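Local coordinates for protein enoyl-CoA hydratase subunit II (Geobacillus kaustophilus, PDB 2EJ5) that probably adds water to the double bond of enoyl-CoA thioesters, as crotonase-family hydratases do, perhaps in the breakdown of phenylacetic acid, at residues Gly11-Leu16 and Phe192-Ser197; Gln30-Val35 and Ser81-Met86; Phe118-Glu123 and Ala176-Pro181; Ile204-Arg209 and Ala227-Ile232. All blocks are in the same frame, centred on the assembly; numbering follows the deposited sequence. Where two conformers were deposited one is given.

Interaction 1 of 4, residues Gly11-Leu16 and Phe192-Ser197; sequences GQVAWL and FAERLS
E194 comes alongside V13 because its CG stands opposite the carbonyl carbon (chi1 -62°) and the chain beyond it is extended; this lays CG against V13 CG1 at 4.0 Å and carries the carboxylate on past the valine. In S197 the first torsion (chi1 85°) puts OG between the backbone N and the carbonyl carbon, folded back on its own helix, where OG donates to E194 O at 2.9 Å. Its CB is left to face Q12, just before the strand, 3.8 Å from Q12 O. The middle of the contact is apolar. V13 CG2 sits 3.9 Å from A193 CB and also covers one face of the W15 indole, offset toward the rim. A small residue such as A193 suits this place, since it lets a branched valine press against the helix. No direct hydrogen bond crosses; two waters do the work. One accepts from Q12 N at 2.7 Å and donates to S197 OG, so that this hydroxyl both gives and receives. The other lies in the plane of the indole at its edge, accepts from W15 NE1 at 2.9 Å and donates to E194 OE2 at 3.1 Å. In the crotonase fold this joins helix 185-197 to the mixed sheet: V13 and A193 meet again on V52 of strand 50-55, while F192 and L196 pack on L161 and V160 of a second subunit.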
loop_
_atom_site.group_PDB
_atom_site.type_symbol
_atom_site.label_atom_id
_atom_site.label_comp_id
_atom_site.label_asym_id
_atom_site.label_seq_id
_atom_site.Cartn_x
_atom_site.Cartn_y
_atom_site.Cartn_z
ATOM N N GLY A 11 -12.432 -18.297 -28.581
ATOM C CA GLY A 11 -12.508 -16.941 -29.083
ATOM C C GLY A 11 -11.092 -16.437 -29.014
ATOM O O GLY A 11 -10.199 -17.005 -29.647
ATOM N N GLN A 12 -10.880 -15.385 -28.221
ATOM C CA GLN A 12 -9.525 -14.911 -27.954
ATOM C C GLN A 12 -9.147 -14.987 -26.477
ATOM O O GLN A 12 -8.285 -14.242 -26.014
ATOM C CB GLN A 12 -9.353 -13.524 -28.501
ATOM C CG GLN A 12 -9.661 -13.511 -29.997
ATOM C CD GLN A 12 -9.066 -12.340 -30.673
ATOM O OE1 GLN A 12 -8.031 -12.448 -31.313
ATOM N NE2 GLN A 12 -9.703 -11.197 -30.530
ATOM N N VAL A 13 -9.806 -15.885 -25.757
ATOM C CA VAL A 13 -9.407 -16.153 -24.401
ATOM C C VAL A 13 -8.858 -17.551 -24.201
ATOM O O VAL A 13 -9.469 -18.558 -24.640
ATOM C CB VAL A 13 -10.399 -15.611 -23.262
ATOM C CG1 VAL A 13 -11.684 -14.967 -23.782
ATOM C CG2 VAL A 13 -10.577 -16.546 -22.045
ATOM N N ALA A 14 -7.671 -17.601 -23.602
ATOM C CA ALA A 14 -7.101 -18.874 -23.176
ATOM C C ALA A 14 -7.640 -19.250 -21.806
ATOM O O ALA A 14 -7.451 -18.528 -20.820
ATOM C CB ALA A 14 -5.546 -18.831 -23.195
ATOM N N TRP A 15 -8.335 -20.376 -21.757
ATOM C CA TRP A 15 -8.901 -20.926 -20.554
ATOM C C TRP A 15 -7.881 -21.947 -20.035
ATOM O O TRP A 15 -7.620 -22.991 -20.672
ATOM C CB TRP A 15 -10.262 -21.548 -20.850
ATOM C CG TRP A 15 -11.287 -20.513 -21.265
ATOM C CD1 TRP A 15 -11.483 -19.975 -22.538
ATOM C CD2 TRP A 15 -12.225 -19.861 -20.408
ATOM N NE1 TRP A 15 -12.489 -19.039 -22.501
ATOM C CE2 TRP A 15 -12.968 -18.952 -21.211
ATOM C CE3 TRP A 15 -12.512 -19.950 -19.034
ATOM C CZ2 TRP A 15 -13.979 -18.144 -20.679
ATOM C CZ3 TRP A 15 -13.508 -19.154 -18.504
ATOM C CH2 TRP A 15 -14.243 -18.258 -19.333
ATOM N N LEU A 16 -7.245 -21.612 -18.923
ATOM C CA LEU A 16 -6.263 -22.493 -18.291
ATOM C C LEU A 16 -6.940 -23.097 -17.077
ATOM O O LEU A 16 -7.171 -22.447 -16.037
ATOM C CB LEU A 16 -4.959 -21.703 -17.993
ATOM C CG LEU A 16 -3.664 -22.512 -17.744
ATOM C CD1 LEU A 16 -2.414 -21.633 -17.685
ATOM C CD2 LEU A 16 -3.771 -23.426 -16.522
ATOM N N PHE A 192 -16.674 -11.331 -18.560
ATOM C CA PHE A 192 -15.552 -10.506 -18.040
ATOM C C PHE A 192 -14.298 -10.778 -18.872
ATOM O O PHE A 192 -13.640 -9.855 -19.334
ATOM C CB PHE A 192 -15.326 -10.809 -16.534
ATOM C CG PHE A 192 -14.351 -9.861 -15.855
ATOM C CD1 PHE A 192 -14.784 -8.634 -15.375
ATOM C CD2 PHE A 192 -13.013 -10.220 -15.684
ATOM C CE1 PHE A 192 -13.892 -7.758 -14.744
ATOM C CE2 PHE A 192 -12.098 -9.348 -15.068
ATOM C CZ PHE A 192 -12.537 -8.123 -14.595
ATOM N N ALA A 193 -13.985 -12.061 -19.090
ATOM C CA ALA A 193 -12.849 -12.437 -19.923
ATOM C C ALA A 193 -12.999 -11.963 -21.371
ATOM O O ALA A 193 -12.054 -11.427 -21.948
ATOM C CB ALA A 193 -12.592 -13.947 -19.859
ATOM N N GLU A 194 -14.190 -12.103 -21.954
ATOM C CA GLU A 194 -14.351 -11.625 -23.311
ATOM C C GLU A 194 -14.278 -10.140 -23.369
ATOM O O GLU A 194 -13.682 -9.603 -24.274
ATOM C CB GLU A 194 -15.619 -12.184 -23.959
ATOM C CG GLU A 194 -15.496 -13.729 -24.037
ATOM C CD GLU A 194 -16.627 -14.402 -24.784
ATOM O OE1 GLU A 194 -17.712 -13.771 -24.942
ATOM O OE2 GLU A 194 -16.413 -15.578 -25.171
ATOM N N ARG A 195 -14.800 -9.467 -22.353
ATOM C CA ARG A 195 -14.690 -8.023 -22.315
ATOM C C ARG A 195 -13.222 -7.565 -22.308
ATOM O O ARG A 195 -12.875 -6.643 -23.021
ATOM C CB ARG A 195 -15.448 -7.468 -21.115
ATOM C CG ARG A 195 -15.004 -6.113 -20.729
ATOM C CD ARG A 195 -15.731 -5.623 -19.483
ATOM N NE ARG A 195 -15.475 -4.194 -19.291
ATOM C CZ ARG A 195 -15.682 -3.534 -18.152
ATOM N NH1 ARG A 195 -16.148 -4.171 -17.074
ATOM N NH2 ARG A 195 -15.419 -2.237 -18.091
ATOM N N LEU A 196 -12.359 -8.218 -21.515
ATOM C CA LEU A 196 -10.913 -7.893 -21.530
ATOM C C LEU A 196 -10.259 -8.260 -22.858
ATOM O O LEU A 196 -9.417 -7.501 -23.384
ATOM C CB LEU A 196 -10.197 -8.649 -20.425
ATOM C CG LEU A 196 -10.409 -8.088 -19.010
ATOM C CD1 LEU A 196 -10.030 -9.149 -18.000
ATOM C CD2 LEU A 196 -9.506 -6.873 -18.855
ATOM N N SER A 197 -10.673 -9.413 -23.413
ATOM C CA SER A 197 -10.078 -9.907 -24.673
ATOM C C SER A 197 -10.364 -8.984 -25.873
ATOM O O SER A 197 -9.719 -9.092 -26.938
ATOM C CB SER A 197 -10.499 -11.359 -24.937
ATOM O OG SER A 197 -11.764 -11.394 -25.592
HETATM O O HOH W 1 -12.745 -13.791 -27.040
HETATM O O HOH W 2 -14.177 -17.480 -24.265
#

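Interaction 2 of 4, residues Gln30-Val35 and Ser81-Met86; sequences QMNAEV and SRYAPM
N32 turns its side chain toward R82, Y83 and M86, and V35 toward M86; the helical segments 30-35 and 81-86 run nearly parallel, their axes 19° apart and 8.7 Å from each other at closest approach. The apolar part is V35 against M86. M86 CG lies opposite the backbone N (chi1 -170°), which extends the chain toward the other helix and sets CG 3.6 Å from V35 CG1; the extended chi2 then brings SD to 3.7 Å from the same methyl. An unbranched, flexible methionine fits well beside the rigid valine fork. The polar and aromatic part gathers round the N32 amide. This flat group lies over one face of the Y83 ring and meets the R82 guanidinium at its edge, the two planes 48° apart, while N32 CB rests 3.6 Å from R82 O. Y83 CE2 in turn stands 3.7 Å above one face of the guanidinium. Charge enters through E64, whose OE1 takes a salt bridge from R82 NH2 and a hydrogen bond with Y83 OH. A leucine in place of R82 would probably leave E64 without its cationic mate and the N32 amide without the polar edge beside it. Helix 29-44 is thus held from two directions: V35 also packs on L16 and L18 of strand 13-18 and on I5 of strand 5-10, while helix 75-92 supplies R82, Y83 and M86.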
loop_
_atom_site.group_PDB
_atom_site.type_symbol
_atom_site.label_atom_id
_atom_site.label_comp_id
_atom_site.label_asym_id
_atom_site.label_seq_id
_atom_site.Cartn_x
_atom_site.Cartn_y
_atom_site.Cartn_z
ATOM N N GLN A 30 4.538 -31.840 -12.392
ATOM C CA GLN A 30 4.102 -31.637 -13.770
ATOM C C GLN A 30 2.978 -30.588 -13.946
ATOM O O GLN A 30 2.926 -29.964 -14.990
ATOM C CB GLN A 30 3.809 -32.948 -14.533
ATOM C CG GLN A 30 2.451 -33.573 -14.339
ATOM C CD GLN A 30 2.247 -34.791 -15.239
ATOM O OE1 GLN A 30 2.044 -34.672 -16.470
ATOM N NE2 GLN A 30 2.305 -35.975 -14.634
ATOM N N MET A 31 2.114 -30.404 -12.948
ATOM C CA MET A 31 1.151 -29.285 -12.969
ATOM C C MET A 31 1.922 -27.984 -12.994
ATOM O O MET A 31 1.605 -27.117 -13.775
ATOM C CB MET A 31 0.162 -29.292 -11.798
ATOM C CG MET A 31 -0.942 -28.169 -11.934
ATOM S SD MET A 31 -2.095 -27.903 -10.580
ATOM C CE MET A 31 -2.803 -26.456 -11.261
ATOM N N ASN A 32 2.925 -27.862 -12.127
ATOM C CA ASN A 32 3.799 -26.698 -12.144
ATOM C C ASN A 32 4.405 -26.483 -13.507
ATOM O O ASN A 32 4.404 -25.382 -14.019
ATOM C CB ASN A 32 4.902 -26.800 -11.074
ATOM C CG ASN A 32 4.395 -26.503 -9.712
ATOM O OD1 ASN A 32 3.773 -25.454 -9.481
ATOM N ND2 ASN A 32 4.627 -27.416 -8.781
ATOM N N ALA A 33 4.955 -27.553 -14.090
ATOM C CA ALA A 33 5.584 -27.461 -15.370
ATOM C C ALA A 33 4.615 -27.134 -16.504
ATOM O O ALA A 33 4.982 -26.427 -17.443
ATOM C CB ALA A 33 6.326 -28.768 -15.675
ATOM N N GLU A 34 3.412 -27.696 -16.451
ATOM C CA GLU A 34 2.431 -27.487 -17.536
ATOM C C GLU A 34 1.887 -26.060 -17.485
ATOM O O GLU A 34 1.745 -25.416 -18.501
ATOM C CB GLU A 34 1.299 -28.516 -17.465
ATOM C CG GLU A 34 1.811 -29.965 -17.708
ATOM C CD GLU A 34 0.718 -31.009 -17.699
ATOM O OE1 GLU A 34 -0.313 -30.799 -17.017
ATOM O OE2 GLU A 34 0.909 -32.062 -18.378
ATOM N N VAL A 35 1.629 -25.560 -16.278
ATOM C CA VAL A 35 1.116 -24.192 -16.132
ATOM C C VAL A 35 2.131 -23.203 -16.697
ATOM O O VAL A 35 1.750 -22.287 -17.417
ATOM C CB VAL A 35 0.737 -23.891 -14.685
ATOM C CG1 VAL A 35 0.518 -22.357 -14.480
ATOM C CG2 VAL A 35 -0.537 -24.667 -14.274
ATOM N N SER A 81 12.741 -25.100 -7.912
ATOM C CA SER A 81 12.730 -25.896 -9.143
ATOM C C SER A 81 11.363 -26.009 -9.826
ATOM O O SER A 81 11.287 -26.061 -11.052
ATOM C CB SER A 81 13.280 -27.287 -8.875
ATOM O OG SER A 81 12.373 -27.976 -8.052
ATOM N N ARG A 82 10.303 -26.047 -9.030
ATOM C CA ARG A 82 8.930 -26.162 -9.525
ATOM C C ARG A 82 8.177 -24.816 -9.599
ATOM O O ARG A 82 7.621 -24.448 -10.663
ATOM C CB ARG A 82 8.154 -27.136 -8.636
ATOM C CG ARG A 82 8.554 -28.630 -8.809
ATOM C CD ARG A 82 7.903 -29.512 -7.723
ATOM N NE ARG A 82 6.476 -29.254 -7.645
ATOM C CZ ARG A 82 5.661 -29.636 -6.669
ATOM N NH1 ARG A 82 6.092 -30.343 -5.629
ATOM N NH2 ARG A 82 4.383 -29.284 -6.716
ATOM N N TYR A 83 8.128 -24.102 -8.466
ATOM C CA TYR A 83 7.236 -22.929 -8.334
ATOM C C TYR A 83 7.822 -21.652 -8.926
ATOM O O TYR A 83 7.100 -20.875 -9.513
ATOM C CB TYR A 83 6.840 -22.704 -6.865
ATOM C CG TYR A 83 5.811 -23.655 -6.342
ATOM C CD1 TYR A 83 4.450 -23.311 -6.322
ATOM C CD2 TYR A 83 6.180 -24.927 -5.874
ATOM C CE1 TYR A 83 3.469 -24.203 -5.850
ATOM C CE2 TYR A 83 5.201 -25.834 -5.394
ATOM C CZ TYR A 83 3.856 -25.461 -5.391
ATOM O OH TYR A 83 2.924 -26.336 -4.880
ATOM N N ALA A 84 9.126 -21.425 -8.756
ATOM C CA ALA A 84 9.789 -20.224 -9.297
ATOM C C ALA A 84 9.581 -20.014 -10.814
ATOM O O ALA A 84 9.168 -18.926 -11.219
ATOM C CB ALA A 84 11.299 -20.170 -8.898
ATOM N N PRO A 85 9.817 -21.049 -11.654
ATOM C CA PRO A 85 9.543 -20.874 -13.095
ATOM C C PRO A 85 8.086 -20.501 -13.448
ATOM O O PRO A 85 7.861 -19.706 -14.389
ATOM C CB PRO A 85 9.882 -22.246 -13.690
ATOM C CG PRO A 85 10.852 -22.840 -12.745
ATOM C CD PRO A 85 10.370 -22.394 -11.382
ATOM N N MET A 86 7.134 -21.084 -12.721
ATOM C CA MET A 86 5.701 -20.851 -12.899
ATOM C C MET A 86 5.350 -19.409 -12.495
ATOM O O MET A 86 4.695 -18.689 -13.245
ATOM C CB MET A 86 4.905 -21.859 -12.059
ATOM C CG MET A 86 3.349 -21.900 -12.345
ATOM S SD MET A 86 2.263 -22.875 -11.308
ATOM C CE MET A 86 2.417 -22.137 -9.665
#

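Interaction 3 of 4, residues Phe118-Glu123 and Ala176-Pro181; sequences FRLLSE and ATKVIP
T177, just before strand 178-180, and R119 lead into the pairing of two parallel strands with a side chain standing in for backbone. From T177 CB, 3.2 Å from R119 O, the side chain forks. With chi1 at -52°, OG1 lies opposite the carbonyl carbon and accepts from R119 N at 3.0 Å, a fairly straight bond (159°) that also places it at the edge of the F118 ring; the other branch, CG2, touches F118 CD1 at 4.1 Å. T177 N returns a bond to R119 O at 2.8 Å. A valine here would probably leave R119 N without its acceptor, since a methyl cannot take the place of OG1. Beyond this point regular parallel pairing takes over: L121 N donates to K178 O at 2.9 Å and I180 N to L121 O at 2.7 Å, with a weak bond from E123 N to I180 O at the end. On the face holding L120, K178 and I180, the aliphatic chain of K178 runs beside L120, CG being 3.6 Å from L120 CD2, a place that suits lysine, whose methylenes can cover a leucine. L121 CD2 meets A176 CB on the other face. Strand 118-122 lies between strand 97-101 and strand 178-180, the last of the sheet in this chain; helix 185-197 covers L120 and K178 with F192, and helix 167-173 covers L121 and V179.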
loop_
_atom_site.group_PDB
_atom_site.type_symbol
_atom_site.label_atom_id
_atom_site.label_comp_id
_atom_site.label_asym_id
_atom_site.label_seq_id
_atom_site.Cartn_x
_atom_site.Cartn_y
_atom_site.Cartn_z
ATOM N N PHE A 118 -6.871 -9.916 -11.909
ATOM C CA PHE A 118 -8.237 -9.796 -11.398
ATOM C C PHE A 118 -8.599 -11.105 -10.726
ATOM O O PHE A 118 -8.099 -12.175 -11.154
ATOM C CB PHE A 118 -9.220 -9.553 -12.556
ATOM C CG PHE A 118 -8.897 -8.344 -13.400
ATOM C CD1 PHE A 118 -9.333 -7.063 -13.008
ATOM C CD2 PHE A 118 -8.184 -8.475 -14.586
ATOM C CE1 PHE A 118 -9.065 -5.933 -13.768
ATOM C CE2 PHE A 118 -7.912 -7.349 -15.367
ATOM C CZ PHE A 118 -8.360 -6.065 -14.961
ATOM N N ARG A 119 -9.443 -11.040 -9.688
ATOM C CA ARG A 119 -9.901 -12.228 -8.947
ATOM C C ARG A 119 -11.436 -12.167 -8.881
ATOM O O ARG A 119 -11.994 -11.263 -8.244
ATOM C CB ARG A 119 -9.344 -12.260 -7.501
ATOM C CG ARG A 119 -7.851 -12.750 -7.362
ATOM C CD ARG A 119 -7.193 -12.329 -6.019
ATOM N NE ARG A 119 -7.020 -10.889 -6.099
ATOM C CZ ARG A 119 -6.091 -10.304 -6.849
ATOM N NH1 ARG A 119 -5.223 -11.043 -7.520
ATOM N NH2 ARG A 119 -6.031 -8.986 -6.945
ATOM N N LEU A 120 -12.098 -13.074 -9.601
ATOM C CA LEU A 120 -13.548 -13.160 -9.588
ATOM C C LEU A 120 -13.831 -14.314 -8.660
ATOM O O LEU A 120 -13.441 -15.438 -8.949
ATOM C CB LEU A 120 -14.098 -13.477 -10.997
ATOM C CG LEU A 120 -13.707 -12.567 -12.157
ATOM C CD1 LEU A 120 -14.316 -13.072 -13.498
ATOM C CD2 LEU A 120 -14.161 -11.095 -11.874
ATOM N N LEU A 121 -14.502 -14.041 -7.557
ATOM C CA LEU A 121 -14.765 -15.084 -6.586
ATOM C C LEU A 121 -16.226 -15.519 -6.724
ATOM O O LEU A 121 -17.126 -14.692 -6.707
ATOM C CB LEU A 121 -14.504 -14.579 -5.182
ATOM C CG LEU A 121 -13.092 -14.714 -4.578
ATOM C CD1 LEU A 121 -11.924 -14.300 -5.455
ATOM C CD2 LEU A 121 -13.097 -13.923 -3.274
ATOM N N SER A 122 -16.434 -16.816 -6.881
ATOM C CA SER A 122 -17.775 -17.361 -6.783
ATOM C C SER A 122 -18.263 -17.157 -5.363
ATOM O O SER A 122 -17.448 -17.015 -4.438
ATOM C CB SER A 122 -17.752 -18.838 -7.133
ATOM O OG SER A 122 -18.826 -19.456 -6.478
ATOM N N GLU A 123 -19.582 -17.159 -5.139
ATOM C CA GLU A 123 -20.048 -16.915 -3.773
ATOM C C GLU A 123 -19.605 -17.994 -2.777
ATOM O O GLU A 123 -19.634 -17.767 -1.572
ATOM C CB GLU A 123 -21.564 -16.667 -3.694
ATOM C CG GLU A 123 -22.440 -17.842 -3.995
ATOM C CD GLU A 123 -23.956 -17.468 -3.977
ATOM O OE1 GLU A 123 -24.430 -16.865 -2.964
ATOM O OE2 GLU A 123 -24.660 -17.791 -4.969
ATOM N N ALA A 176 -10.984 -9.328 -3.763
ATOM C CA ALA A 176 -11.859 -9.714 -4.883
ATOM C C ALA A 176 -12.225 -8.536 -5.810
ATOM O O ALA A 176 -12.690 -7.489 -5.369
ATOM C CB ALA A 176 -13.155 -10.391 -4.348
ATOM N N THR A 177 -12.021 -8.723 -7.107
ATOM C CA THR A 177 -12.587 -7.842 -8.115
ATOM C C THR A 177 -14.125 -7.835 -8.055
ATOM O O THR A 177 -14.750 -6.767 -8.147
ATOM C CB THR A 177 -12.166 -8.273 -9.491
ATOM O OG1 THR A 177 -10.742 -8.396 -9.489
ATOM C CG2 THR A 177 -12.623 -7.243 -10.524
ATOM N N LYS A 178 -14.727 -9.023 -7.934
ATOM C CA LYS A 178 -16.144 -9.116 -7.593
ATOM C C LYS A 178 -16.493 -10.500 -7.075
ATOM O O LYS A 178 -15.716 -11.435 -7.239
ATOM C CB LYS A 178 -17.040 -8.737 -8.780
ATOM C CG LYS A 178 -16.760 -9.387 -10.101
ATOM C CD LYS A 178 -17.648 -8.717 -11.165
ATOM C CE LYS A 178 -17.303 -9.181 -12.565
ATOM N NZ LYS A 178 -18.362 -8.830 -13.560
ATOM N N VAL A 179 -17.655 -10.599 -6.431
ATOM C CA VAL A 179 -18.183 -11.855 -5.961
ATOM C C VAL A 179 -19.408 -12.160 -6.822
ATOM O O VAL A 179 -20.316 -11.315 -6.967
ATOM C CB VAL A 179 -18.542 -11.775 -4.489
ATOM C CG1 VAL A 179 -19.089 -13.105 -3.977
ATOM C CG2 VAL A 179 -17.285 -11.373 -3.680
ATOM N N ILE A 180 -19.413 -13.359 -7.393
ATOM C CA ILE A 180 -20.422 -13.752 -8.372
ATOM C C ILE A 180 -21.318 -14.853 -7.797
ATOM O O ILE A 180 -20.821 -15.825 -7.217
ATOM C CB ILE A 180 -19.747 -14.153 -9.710
ATOM C CG1 ILE A 180 -18.842 -12.979 -10.202
ATOM C CG2 ILE A 180 -20.828 -14.533 -10.755
ATOM C CD1 ILE A 180 -17.979 -13.255 -11.417
ATOM N N PRO A 181 -22.657 -14.673 -7.893
ATOM C CA PRO A 181 -23.566 -15.743 -7.477
ATOM C C PRO A 181 -23.364 -17.029 -8.237
ATOM O O PRO A 181 -22.994 -17.016 -9.419
ATOM C CB PRO A 181 -24.967 -15.140 -7.744
ATOM C CG PRO A 181 -24.722 -13.620 -7.554
ATOM C CD PRO A 181 -23.393 -13.466 -8.312
#

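Interaction 4 of 4, residues Ile204-Arg209 and Ala227-Ile232; sequences IGLIKR and AECQRI
L206 and C229, the closest CA pair across the two segments, meet within an antiparallel helical hairpin, made by helices 201-216 and 219-235 in the C-terminal part of the crotonase fold; the segment axes run 174° apart. The tight part belongs to the L206 fork. CD1 touches C229 O at 3.3 Å and I232 CG2 at 3.9 Å, while CD2 lies 4.0 Å from C229 SG. A compact cysteine allows the leucine to come this close to the opposite backbone. Toward the more open side the contact thins: R209 NH1 only grazes I232 CD1 at 4.2 Å, one guanidinium face lies over L206 CD2, and NE is engaged by E94 in a salt bridge. V137 of a second subunit also packs on L206, and Q230 donates to D139 of that subunit. E228 and R231 lie on the outer, partly exposed side of their helix, where R231 presents NE and NH2 side-on to one oxygen; NH2 meets the syn lone pair of E228 OE2 at 2.7 Å.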
loop_
_atom_site.group_PDB
_atom_site.type_symbol
_atom_site.label_atom_id
_atom_site.label_comp_id
_atom_site.label_asym_id
_atom_site.label_seq_id
_atom_site.Cartn_x
_atom_site.Cartn_y
_atom_site.Cartn_z
ATOM N N ILE A 204 -2.535 -2.936 -22.459
ATOM C CA ILE A 204 -2.692 -3.678 -21.177
ATOM C C ILE A 204 -1.355 -4.330 -20.777
ATOM O O ILE A 204 -0.977 -4.319 -19.616
ATOM C CB ILE A 204 -3.813 -4.742 -21.240
ATOM C CG1 ILE A 204 -5.196 -4.042 -21.382
ATOM C CG2 ILE A 204 -3.799 -5.654 -19.971
ATOM C CD1 ILE A 204 -6.322 -5.040 -21.699
ATOM N N GLY A 205 -0.643 -4.905 -21.740
ATOM C CA GLY A 205 0.681 -5.492 -21.416
ATOM C C GLY A 205 1.684 -4.457 -20.926
ATOM O O GLY A 205 2.450 -4.712 -19.965
ATOM N N LEU A 206 1.682 -3.289 -21.557
ATOM C CA LEU A 206 2.553 -2.179 -21.176
ATOM C C LEU A 206 2.197 -1.596 -19.795
ATOM O O LEU A 206 3.069 -1.170 -19.022
ATOM C CB LEU A 206 2.477 -1.093 -22.262
ATOM C CG LEU A 206 3.216 -1.434 -23.598
ATOM C CD1 LEU A 206 2.934 -0.436 -24.667
ATOM C CD2 LEU A 206 4.714 -1.643 -23.445
ATOM N N ILE A 207 0.911 -1.565 -19.470
ATOM C CA ILE A 207 0.569 -1.132 -18.112
ATOM C C ILE A 207 1.030 -2.158 -17.057
ATOM O O ILE A 207 1.528 -1.758 -15.968
ATOM C CB ILE A 207 -0.915 -0.702 -17.938
ATOM C CG1 ILE A 207 -1.807 -1.890 -17.679
ATOM C CG2 ILE A 207 -1.387 0.233 -19.036
ATOM C CD1 ILE A 207 -2.004 -2.072 -16.183
ATOM N N LYS A 208 0.925 -3.448 -17.353
ATOM C CA LYS A 208 1.497 -4.446 -16.456
ATOM C C LYS A 208 3.020 -4.285 -16.339
ATOM O O LYS A 208 3.600 -4.485 -15.257
ATOM C CB LYS A 208 1.137 -5.841 -16.956
ATOM C CG LYS A 208 -0.277 -6.235 -16.642
ATOM C CD LYS A 208 -0.639 -7.589 -17.224
ATOM C CE LYS A 208 0.066 -8.760 -16.438
ATOM N NZ LYS A 208 -0.738 -10.048 -16.387
ATOM N N ARG A 209 3.661 -3.946 -17.449
ATOM C CA ARG A 209 5.112 -3.712 -17.452
ATOM C C ARG A 209 5.418 -2.531 -16.532
ATOM O O ARG A 209 6.330 -2.605 -15.675
ATOM C CB ARG A 209 5.628 -3.440 -18.877
ATOM C CG ARG A 209 7.156 -3.451 -19.010
ATOM C CD ARG A 209 7.622 -3.202 -20.479
ATOM N NE ARG A 209 7.115 -4.219 -21.412
ATOM C CZ ARG A 209 7.287 -4.156 -22.736
ATOM N NH1 ARG A 209 7.948 -3.142 -23.269
ATOM N NH2 ARG A 209 6.786 -5.090 -23.546
ATOM N N ALA A 227 7.705 6.865 -20.492
ATOM C CA ALA A 227 7.788 7.550 -21.788
ATOM C C ALA A 227 8.083 6.551 -22.896
ATOM O O ALA A 227 7.474 6.590 -23.957
ATOM C CB ALA A 227 8.879 8.638 -21.732
ATOM N N GLU A 228 8.996 5.614 -22.624
ATOM C CA GLU A 228 9.251 4.528 -23.584
ATOM C C GLU A 228 8.006 3.654 -23.864
ATOM O O GLU A 228 7.735 3.318 -25.018
ATOM C CB GLU A 228 10.436 3.664 -23.126
ATOM C CG GLU A 228 10.882 2.585 -24.153
ATOM C CD GLU A 228 10.992 3.088 -25.617
ATOM O OE1 GLU A 228 11.489 4.228 -25.863
ATOM O OE2 GLU A 228 10.568 2.332 -26.525
ATOM N N CYS A 229 7.257 3.288 -22.823
ATOM C CA CYS A 229 6.019 2.496 -23.014
ATOM C C CYS A 229 4.979 3.189 -23.864
ATOM O O CYS A 229 4.293 2.538 -24.658
ATOM C CB CYS A 229 5.412 2.098 -21.674
ATOM S SG CYS A 229 6.432 0.873 -20.891
ATOM N N GLN A 230 4.883 4.509 -23.704
ATOM C CA GLN A 230 3.881 5.304 -24.380
ATOM C C GLN A 230 4.274 5.534 -25.831
ATOM O O GLN A 230 3.390 5.668 -26.645
ATOM C CB GLN A 230 3.674 6.659 -23.701
ATOM C CG GLN A 230 2.359 7.354 -24.086
ATOM C CD GLN A 230 1.161 6.651 -23.487
ATOM O OE1 GLN A 230 0.871 5.458 -23.785
ATOM N NE2 GLN A 230 0.469 7.360 -22.606
ATOM N N ARG A 231 5.585 5.638 -26.131
ATOM C CA ARG A 231 6.052 5.699 -27.542
ATOM C C ARG A 231 5.577 4.452 -28.245
ATOM O O ARG A 231 4.961 4.545 -29.313
ATOM C CB ARG A 231 7.583 5.879 -27.643
ATOM C CG ARG A 231 8.141 5.964 -29.066
ATOM C CD ARG A 231 9.638 5.746 -29.118
ATOM N NE ARG A 231 10.001 4.363 -28.787
ATOM C CZ ARG A 231 10.002 3.339 -29.641
ATOM N NH1 ARG A 231 9.674 3.513 -30.923
ATOM N NH2 ARG A 231 10.339 2.122 -29.197
ATOM N N ILE A 232 5.776 3.303 -27.605
ATOM C CA ILE A 232 5.257 2.012 -28.115
ATOM C C ILE A 232 3.713 1.969 -28.259
ATOM O O ILE A 232 3.208 1.613 -29.338
ATOM C CB ILE A 232 5.753 0.761 -27.296
ATOM C CG1 ILE A 232 7.298 0.703 -27.242
ATOM C CG2 ILE A 232 5.153 -0.555 -27.862
ATOM C CD1 ILE A 232 7.897 -0.009 -26.005
#

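Interaction 2 is the most buried of the four, whereas interactions 1, 3 and 4 each combine buried residues with partly exposed ones. Interactions 1 and 3 share one sheet and helix 185-197: F192 packs on F118, L120 and K178, so the helix spans both. Their chemistry differs, backbone hydrogen bonds dominating in interaction 3 and apolar packing with bridging waters in interaction 1. Interaction 2 joins two helices yet touches interaction 1 through the side of helix 29-44 that faces strand 13-18. Interaction 4, also helix against helix but antiparallel, lies farther out and, like interactions 1 and 3, borders the second subunit; L196 O and I204 CD1 bring it into touch with interaction 1.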